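Local coordinates for cryptic loci regulator 2 (Schizosaccharomyces pombe 972h-, PDB 5IKJ), which promotes transcriptional silencing, acting upstream of histone deacetylases, and is required for nucleosome positioning at heterochromatic loci and for the silencing function of the SHREC repressor complex, at residues Y418-E421 and V425-Q428; P40-L45 and E168-G173; V248-N253 and F302-A307. One frame throughout, in Å; residues are numbered along the deposited sequence.

Interaction 1: residues Y418-E421 and V425-Q428; sequences YVNE and VCFQ
Tyr418 and Cys426 form an antiparallel hydrogen-bonded pair next to the turn of the beta hairpin that joins strand 411-419 to strand 425-436. Two backbone bonds hold the pair: Tyr418 N gives its hydrogen to Cys426 O at 3.2 Å, and Cys426 N gives its own to Tyr418 O at 2.7 Å, with an N-H...O angle of 168°. Tyr418 O also receives a C-H...O contact from Val425 CA, so the carbonyl has two neighbours on the returning strand. The next pair, Val419 with Val425, is non-hydrogen-bonded, and there Val419 CG2 lies 4.1 Å from Val425 CG2, on the other face of the sheet from Tyr418 and Cys426. Val419 bonds through its backbone to Asp377, and Val425 to Phe488 and to the chain of another protein, on whose apolar side chains both valines pack.

The Tyr418 side chain leans across the hairpin because CG lies between the backbone N and the carbonyl carbon (chi1 61°). One ring face thus receives Cys426 CB in a CH-pi contact, 4.0 Å from the centroid, while SG stands obliquely to the ring and Gln428 CB reaches its edge. Replacing Tyr418 by an alanine would probably strip Cys426 CB of the ring face it packs on and leave SG without its aromatic neighbour.

Polar ends are met elsewhere: Gln428 NE2 bonds to Glu483 OE1, and Asn420 OD1 turns back to accept from Ile424 N within the hairpin turn. The amide's other end stays beside the cysteine, with Asn420 ND2 3.5 Å from Cys426 SG.

Interaction 2: residues P40-L45 and E168-G173; sequences PSLKPL and EFWLYG
Leu42 and Leu45 are the two bumps that segment 40-45 presents to the aromatic side chains of 168-173. The backbones stay well apart, with Leu42 CA 8.6 Å from Trp170 CA, and their touching parts run 94° to each other, so side chains alone span the distance and no hydrogen bond crosses.

Leu42 spreads its fork over the hollow between two rings. Its CD1 lies 4.1 Å from Tyr172 CE1 and almost as near the phenol OH, the leucine and tyrosine side chains crossing at about a right angle, while CD2 approaches Trp170 CE3 more loosely at 4.4 Å. Both methyls come in obliquely to their rings. The walls of the hollow touch each other: Tyr172 CE1 lies at the indole edge, in its plane. Trp170 NE1 donates to Glu168 OE1 at 2.9 Å. That carboxylate oxygen uses its anti lone pair and sits only 10° out of the indole plane, an arrangement that should restrain the turning of the large ring.

The second contact is closer. Leu45 CD1 meets the edge of the Phe169 ring, 3.6 Å from Phe169 CD1. The phenyl group has CG anti to its carbonyl carbon (chi1 -59°), which swings the ring toward Leu45 although its CB does not point there. Lys51 of helix 50-67 touches both side chains here.

Strand 152-156 pairs with both segments, so side chains of the outer strands of a three-stranded antiparallel sheet meet past the central one, Leu42 with Trp170 and Tyr172 on one face and Leu45 with Phe169 on the other.

Interaction 3: residues V248-N253 and F302-A307; sequences VWIDIN and FDMAAA
Segment 248-253 is extended along strand 247-252, whereas 302-307 turns a corner at Asp303 and passes into a 3-10 turn at Ala306. Their backbones do not pair: the nearest CA atoms, those of Ile250 and Met304, are 8.5 Å apart. In the five-stranded antiparallel sheet to which both belong, strands 288-294 and 255-266 come between them in order, and the curvature of the sheet brings Met304 against 247-252, consistent with a curled, barrel-like fold. Asp303 and Met304 both face Tyr290 in a G1 beta bulge, and the CB of Met304 points toward 248-253.

Met304 then bends at chi2 (-55°) and chi3 (-64°), bringing its terminal methyl against two isoleucines. Met304 CE is 3.7 Å from Ile250 CG2, these side chains meeting tip to tip, and 3.6 Å from Ile252 CG1, where the methionine crosses the isoleucine at about a right angle. Ile252 CD1 also touches the methyl and lies 4.0 Å from Met304 SD.

Ile309 of strand 309-311 touches both Ile250 and Met304. With no hydrogen bond or charge pair crossing between the segments, the contact rests on van der Waals fit and removal of apolar groups from water, and one methionine methyl serves both isoleucines.

From the N terminus, interaction 2 comes first: it closes a loop of 122 residues, which includes helix 50-67 and the central strand 152-156, and ties the outer strands of the small three-stranded sheet together. Interaction 3 follows, closing a loop of 48 residues between 248-253 and 302-307 within the five-stranded sheet. Interaction 1 is last and most local, with three residues turning the hairpin between 418-421 and 425-428 in the large mixed sheet. The three are in series, neither nested nor crossed. Interactions 2 and 3 lie on opposite sides of the chain's centre, their centres about 57 Å apart; interactions 1 and 3 are nearer, about 35 Å between centres, but do not touch.

Interaction 1: residues Y418-E421 and V425-Q428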
loop_
_atom_site.group_PDB
_atom_site.type_symbol
_atom_site.label_atom_id
_atom_site.label_comp_id
_atom_site.label_asym_id
_atom_site.label_seq_id
_atom_site.Cartn_x
_atom_site.Cartn_y
_atom_site.Cartn_z
ATOM N N TYR A 418 0.711 4.485 15.975
ATOM C CA TYR A 418 1.263 3.451 16.835
ATOM C C TYR A 418 0.476 3.373 18.131
ATOM O O TYR A 418 -0.210 4.319 18.530
ATOM C CB TYR A 418 2.745 3.711 17.137
ATOM C CG TYR A 418 3.010 5.011 17.868
ATOM C CD1 TYR A 418 3.207 6.195 17.169
ATOM C CD2 TYR A 418 3.072 5.055 19.255
ATOM C CE1 TYR A 418 3.453 7.384 17.832
ATOM C CE2 TYR A 418 3.317 6.240 19.925
ATOM C CZ TYR A 418 3.508 7.400 19.208
ATOM O OH TYR A 418 3.750 8.581 19.868
ATOM N N VAL A 419 0.590 2.221 18.783
ATOM C CA VAL A 419 0.041 1.997 20.113
ATOM C C VAL A 419 1.181 2.156 21.109
ATOM O O VAL A 419 2.141 1.376 21.092
ATOM C CB VAL A 419 -0.601 0.605 20.223
ATOM C CG1 VAL A 419 -1.171 0.384 21.613
ATOM C CG2 VAL A 419 -1.685 0.439 19.166
ATOM N N ASN A 420 1.085 3.161 21.972
ATOM C CA ASN A 420 2.145 3.424 22.934
ATOM C C ASN A 420 2.113 2.339 24.012
ATOM O O ASN A 420 1.367 1.361 23.932
ATOM C CB ASN A 420 2.009 4.832 23.510
ATOM C CG ASN A 420 0.759 5.011 24.355
ATOM O OD1 ASN A 420 0.101 4.043 24.735
ATOM N ND2 ASN A 420 0.430 6.259 24.657
ATOM N N GLU A 421 2.936 2.507 25.044
ATOM C CA GLU A 421 3.033 1.503 26.097
ATOM C C GLU A 421 1.888 1.583 27.100
ATOM O O GLU A 421 1.762 0.684 27.939
ATOM C CB GLU A 421 4.386 1.613 26.817
ATOM C CG GLU A 421 4.832 3.019 27.219
ATOM C CD GLU A 421 6.305 3.070 27.579
ATOM O OE1 GLU A 421 6.926 1.995 27.697
ATOM O OE2 GLU A 421 6.841 4.187 27.737
ATOM N N VAL A 425 -3.790 4.355 21.147
ATOM C CA VAL A 425 -3.488 4.629 19.746
ATOM C C VAL A 425 -3.120 6.101 19.609
ATOM O O VAL A 425 -3.901 6.987 19.978
ATOM C CB VAL A 425 -4.680 4.267 18.849
ATOM C CG1 VAL A 425 -4.384 4.589 17.388
ATOM C CG2 VAL A 425 -5.041 2.793 19.006
ATOM N N CYS A 426 -1.930 6.370 19.076
ATOM C CA CYS A 426 -1.424 7.728 18.932
ATOM C C CYS A 426 -1.198 8.060 17.465
ATOM O O CYS A 426 -0.690 7.234 16.699
ATOM C CB CYS A 426 -0.113 7.918 19.700
ATOM S SG CYS A 426 -0.203 7.508 21.446
ATOM N N PHE A 427 -1.579 9.277 17.085
ATOM C CA PHE A 427 -1.266 9.842 15.778
ATOM C C PHE A 427 -0.160 10.876 15.941
ATOM O O PHE A 427 -0.297 11.812 16.735
ATOM C CB PHE A 427 -2.498 10.501 15.155
ATOM C CG PHE A 427 -3.437 9.542 14.482
ATOM C CD1 PHE A 427 -3.946 8.448 15.161
ATOM C CD2 PHE A 427 -3.833 9.756 13.172
ATOM C CE1 PHE A 427 -4.819 7.574 14.536
ATOM C CE2 PHE A 427 -4.704 8.888 12.545
ATOM C CZ PHE A 427 -5.198 7.797 13.227
ATOM N N GLN A 428 0.924 10.711 15.190
ATOM C CA GLN A 428 2.026 11.665 15.181
ATOM C C GLN A 428 2.130 12.284 13.796
ATOM O O GLN A 428 2.132 11.564 12.790
ATOM C CB GLN A 428 3.351 10.996 15.562
ATOM C CG GLN A 428 4.534 11.959 15.607
ATOM C CD GLN A 428 5.870 11.247 15.645
ATOM O OE1 GLN A 428 6.137 10.452 16.547
ATOM N NE2 GLN A 428 6.716 11.526 14.660
#

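Interaction 2: residues P40-L45 and E168-G173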
loop_
_atom_site.group_PDB
_atom_site.type_symbol
_atom_site.label_atom_id
_atom_site.label_comp_id
_atom_site.label_asym_id
_atom_site.label_seq_id
_atom_site.Cartn_x
_atom_site.Cartn_y
_atom_site.Cartn_z
ATOM N N PRO A 40 19.214 -39.504 -15.250
ATOM C CA PRO A 40 19.358 -38.428 -14.264
ATOM C C PRO A 40 20.742 -37.782 -14.292
ATOM O O PRO A 40 21.510 -37.915 -13.337
ATOM C CB PRO A 40 19.107 -39.146 -12.934
ATOM C CG PRO A 40 19.543 -40.544 -13.186
ATOM C CD PRO A 40 19.157 -40.830 -14.609
ATOM N N SER A 41 21.054 -37.093 -15.384
ATOM C CA SER A 41 22.328 -36.411 -15.545
ATOM C C SER A 41 22.157 -34.910 -15.347
ATOM O O SER A 41 21.067 -34.355 -15.514
ATOM C CB SER A 41 22.921 -36.691 -16.928
ATOM O OG SER A 41 22.039 -36.271 -17.955
ATOM N N LEU A 42 23.258 -34.257 -14.982
ATOM C CA LEU A 42 23.293 -32.814 -14.790
ATOM C C LEU A 42 24.350 -32.216 -15.705
ATOM O O LEU A 42 25.481 -32.712 -15.765
ATOM C CB LEU A 42 23.585 -32.456 -13.329
ATOM C CG LEU A 42 22.430 -32.593 -12.335
ATOM C CD1 LEU A 42 22.922 -32.337 -10.919
ATOM C CD2 LEU A 42 21.297 -31.642 -12.680
ATOM N N LYS A 43 23.979 -31.155 -16.409
ATOM C CA LYS A 43 24.858 -30.503 -17.378
ATOM C C LYS A 43 25.097 -29.061 -16.952
ATOM O O LYS A 43 24.149 -28.252 -16.971
ATOM C CB LYS A 43 24.234 -30.561 -18.772
ATOM C CG LYS A 43 24.933 -29.720 -19.825
ATOM C CD LYS A 43 24.409 -30.064 -21.209
ATOM C CE LYS A 43 24.659 -28.947 -22.205
ATOM N NZ LYS A 43 24.358 -29.380 -23.599
ATOM N N PRO A 44 26.314 -28.683 -16.556
ATOM C CA PRO A 44 26.542 -27.299 -16.119
ATOM C C PRO A 44 26.246 -26.301 -17.227
ATOM O O PRO A 44 26.593 -26.513 -18.390
ATOM C CB PRO A 44 28.026 -27.287 -15.732
ATOM C CG PRO A 44 28.374 -28.710 -15.476
ATOM C CD PRO A 44 27.524 -29.510 -16.410
ATOM N N LEU A 45 25.597 -25.199 -16.852
ATOM C CA LEU A 45 25.314 -24.104 -17.775
ATOM C C LEU A 45 26.147 -22.892 -17.375
ATOM O O LEU A 45 25.775 -22.168 -16.438
ATOM C CB LEU A 45 23.822 -23.757 -17.768
ATOM C CG LEU A 45 22.854 -24.825 -18.290
ATOM C CD1 LEU A 45 21.433 -24.284 -18.304
ATOM C CD2 LEU A 45 23.248 -25.315 -19.679
ATOM N N GLU A 168 14.643 -29.588 -16.779
ATOM C CA GLU A 168 14.616 -28.755 -15.587
ATOM C C GLU A 168 15.971 -28.090 -15.401
ATOM O O GLU A 168 17.015 -28.672 -15.713
ATOM C CB GLU A 168 14.260 -29.577 -14.344
ATOM C CG GLU A 168 12.839 -30.115 -14.361
ATOM C CD GLU A 168 12.525 -30.992 -13.166
ATOM O OE1 GLU A 168 13.367 -31.077 -12.248
ATOM O OE2 GLU A 168 11.433 -31.600 -13.146
ATOM N N PHE A 169 15.948 -26.862 -14.891
ATOM C CA PHE A 169 17.157 -26.074 -14.677
ATOM C C PHE A 169 17.348 -25.886 -13.177
ATOM O O PHE A 169 16.606 -25.131 -12.540
ATOM C CB PHE A 169 17.064 -24.736 -15.409
ATOM C CG PHE A 169 16.874 -24.877 -16.893
ATOM C CD1 PHE A 169 17.959 -25.106 -17.724
ATOM C CD2 PHE A 169 15.612 -24.793 -17.456
ATOM C CE1 PHE A 169 17.788 -25.241 -19.090
ATOM C CE2 PHE A 169 15.434 -24.928 -18.821
ATOM C CZ PHE A 169 16.525 -25.152 -19.638
ATOM N N TRP A 170 18.344 -26.569 -12.620
ATOM C CA TRP A 170 18.578 -26.593 -11.183
ATOM C C TRP A 170 19.703 -25.637 -10.810
ATOM O O TRP A 170 20.738 -25.583 -11.483
ATOM C CB TRP A 170 18.925 -28.008 -10.713
ATOM C CG TRP A 170 17.770 -28.962 -10.743
ATOM C CD1 TRP A 170 16.576 -28.790 -11.383
ATOM C CD2 TRP A 170 17.699 -30.235 -10.096
ATOM N NE1 TRP A 170 15.767 -29.882 -11.176
ATOM C CE2 TRP A 170 16.434 -30.783 -10.389
ATOM C CE3 TRP A 170 18.584 -30.966 -9.298
ATOM C CZ2 TRP A 170 16.031 -32.026 -9.909
ATOM C CZ3 TRP A 170 18.185 -32.200 -8.826
ATOM C CH2 TRP A 170 16.920 -32.720 -9.133
ATOM N N LEU A 171 19.495 -24.884 -9.733
ATOM C CA LEU A 171 20.494 -23.958 -9.204
ATOM C C LEU A 171 20.912 -24.438 -7.818
ATOM O O LEU A 171 20.111 -24.407 -6.878
ATOM C CB LEU A 171 19.942 -22.536 -9.146
ATOM C CG LEU A 171 20.962 -21.449 -8.793
ATOM C CD1 LEU A 171 21.883 -21.177 -9.970
ATOM C CD2 LEU A 171 20.260 -20.178 -8.350
ATOM N N TYR A 172 22.157 -24.885 -7.696
ATOM C CA TYR A 172 22.726 -25.257 -6.410
ATOM C C TYR A 172 23.456 -24.069 -5.790
ATOM O O TYR A 172 23.772 -23.083 -6.460
ATOM C CB TYR A 172 23.689 -26.436 -6.558
ATOM C CG TYR A 172 23.018 -27.783 -6.731
ATOM C CD1 TYR A 172 22.591 -28.216 -7.980
ATOM C CD2 TYR A 172 22.829 -28.631 -5.646
ATOM C CE1 TYR A 172 21.985 -29.452 -8.142
ATOM C CE2 TYR A 172 22.224 -29.867 -5.798
ATOM C CZ TYR A 172 21.805 -30.271 -7.048
ATOM O OH TYR A 172 21.204 -31.499 -7.205
ATOM N N GLY A 173 23.726 -24.179 -4.490
ATOM C CA GLY A 173 24.413 -23.129 -3.762
ATOM C C GLY A 173 23.786 -22.831 -2.417
ATOM O O GLY A 173 24.457 -22.335 -1.508
#

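Interaction 3: residues V248-N253 and F302-A307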
loop_
_atom_site.group_PDB
_atom_site.type_symbol
_atom_site.label_atom_id
_atom_site.label_comp_id
_atom_site.label_asym_id
_atom_site.label_seq_id
_atom_site.Cartn_x
_atom_site.Cartn_y
_atom_site.Cartn_z
ATOM N N VAL A 248 -20.129 4.936 2.693
ATOM C CA VAL A 248 -20.376 6.176 1.977
ATOM C C VAL A 248 -21.870 6.303 1.701
ATOM O O VAL A 248 -22.658 5.404 1.993
ATOM C CB VAL A 248 -19.574 6.254 0.660
ATOM C CG1 VAL A 248 -18.091 6.009 0.919
ATOM C CG2 VAL A 248 -20.109 5.253 -0.364
ATOM N N TRP A 249 -22.251 7.445 1.134
ATOM C CA TRP A 249 -23.594 7.666 0.616
ATOM C C TRP A 249 -23.556 7.588 -0.903
ATOM O O TRP A 249 -22.724 8.243 -1.541
ATOM C CB TRP A 249 -24.147 9.026 1.044
ATOM C CG TRP A 249 -24.588 9.099 2.471
ATOM C CD1 TRP A 249 -24.023 9.841 3.466
ATOM C CD2 TRP A 249 -25.696 8.409 3.066
ATOM N NE1 TRP A 249 -24.708 9.657 4.642
ATOM C CE2 TRP A 249 -25.738 8.782 4.424
ATOM C CE3 TRP A 249 -26.654 7.513 2.582
ATOM C CZ2 TRP A 249 -26.700 8.289 5.304
ATOM C CZ3 TRP A 249 -27.608 7.023 3.459
ATOM C CH2 TRP A 249 -27.623 7.413 4.803
ATOM N N ILE A 250 -24.450 6.789 -1.474
ATOM C CA ILE A 250 -24.610 6.692 -2.919
ATOM C C ILE A 250 -25.825 7.508 -3.330
ATOM O O ILE A 250 -26.852 7.509 -2.641
ATOM C CB ILE A 250 -24.748 5.221 -3.364
ATOM C CG1 ILE A 250 -23.412 4.487 -3.232
ATOM C CG2 ILE A 250 -25.279 5.127 -4.786
ATOM C CD1 ILE A 250 -22.269 5.131 -3.989
ATOM N N ASP A 251 -25.707 8.208 -4.455
ATOM C CA ASP A 251 -26.785 9.039 -4.987
ATOM C C ASP A 251 -27.070 8.589 -6.416
ATOM O O ASP A 251 -26.357 8.968 -7.350
ATOM C CB ASP A 251 -26.417 10.521 -4.927
ATOM C CG ASP A 251 -27.537 11.417 -5.419
ATOM O OD1 ASP A 251 -28.706 10.980 -5.391
ATOM O OD2 ASP A 251 -27.249 12.562 -5.828
ATOM N N ILE A 252 -28.110 7.775 -6.581
ATOM C CA ILE A 252 -28.554 7.296 -7.885
ATOM C C ILE A 252 -30.015 7.682 -8.053
ATOM O O ILE A 252 -30.828 7.451 -7.150
ATOM C CB ILE A 252 -28.379 5.773 -8.029
ATOM C CG1 ILE A 252 -26.928 5.363 -7.775
ATOM C CG2 ILE A 252 -28.795 5.319 -9.423
ATOM C CD1 ILE A 252 -26.752 3.878 -7.517
ATOM N N ASN A 253 -30.344 8.262 -9.208
ATOM C CA ASN A 253 -31.710 8.677 -9.510
ATOM C C ASN A 253 -32.327 9.421 -8.330
ATOM O O ASN A 253 -33.502 9.221 -8.006
ATOM C CB ASN A 253 -32.562 7.462 -9.890
ATOM C CG ASN A 253 -32.139 6.843 -11.211
ATOM O OD1 ASN A 253 -31.944 7.546 -12.203
ATOM N ND2 ASN A 253 -31.988 5.523 -11.228
ATOM N N PHE A 302 -22.324 -1.209 -9.521
ATOM C CA PHE A 302 -21.032 -1.122 -10.178
ATOM C C PHE A 302 -20.895 0.195 -10.935
ATOM O O PHE A 302 -21.875 0.883 -11.226
ATOM C CB PHE A 302 -20.844 -2.294 -11.142
ATOM C CG PHE A 302 -21.019 -3.641 -10.503
ATOM C CD1 PHE A 302 -22.283 -4.181 -10.328
ATOM C CD2 PHE A 302 -19.920 -4.371 -10.084
ATOM C CE1 PHE A 302 -22.448 -5.420 -9.744
ATOM C CE2 PHE A 302 -20.078 -5.613 -9.497
ATOM C CZ PHE A 302 -21.345 -6.138 -9.327
ATOM N N ASP A 303 -19.647 0.539 -11.254
ATOM C CA ASP A 303 -19.330 1.692 -12.094
ATOM C C ASP A 303 -19.925 2.976 -11.511
ATOM O O ASP A 303 -20.693 3.691 -12.159
ATOM C CB ASP A 303 -19.813 1.462 -13.530
ATOM C CG ASP A 303 -19.468 2.613 -14.455
ATOM O OD1 ASP A 303 -18.392 3.221 -14.277
ATOM O OD2 ASP A 303 -20.277 2.912 -15.358
ATOM N N MET A 304 -19.556 3.258 -10.266
ATOM C CA MET A 304 -19.944 4.499 -9.614
ATOM C C MET A 304 -18.838 5.534 -9.766
ATOM O O MET A 304 -17.649 5.202 -9.723
ATOM C CB MET A 304 -20.239 4.267 -8.132
ATOM C CG MET A 304 -21.369 3.287 -7.866
ATOM S SD MET A 304 -22.902 3.733 -8.706
ATOM C CE MET A 304 -23.288 5.286 -7.909
ATOM N N ALA A 305 -19.238 6.787 -9.950
ATOM C CA ALA A 305 -18.307 7.900 -10.033
ATOM C C ALA A 305 -18.318 8.680 -8.725
ATOM O O ALA A 305 -19.340 8.757 -8.037
ATOM C CB ALA A 305 -18.663 8.828 -11.197
ATOM N N ALA A 306 -17.162 9.257 -8.386
ATOM C CA ALA A 306 -17.057 10.027 -7.152
ATOM C C ALA A 306 -18.098 11.137 -7.096
ATOM O O ALA A 306 -18.578 11.484 -6.011
ATOM C CB ALA A 306 -15.651 10.611 -7.018
ATOM N N ALA A 307 -18.463 11.700 -8.250
ATOM C CA ALA A 307 -19.473 12.752 -8.286
ATOM C C ALA A 307 -20.819 12.283 -7.750
ATOM O O ALA A 307 -21.654 13.118 -7.388
ATOM C CB ALA A 307 -19.641 13.266 -9.716
#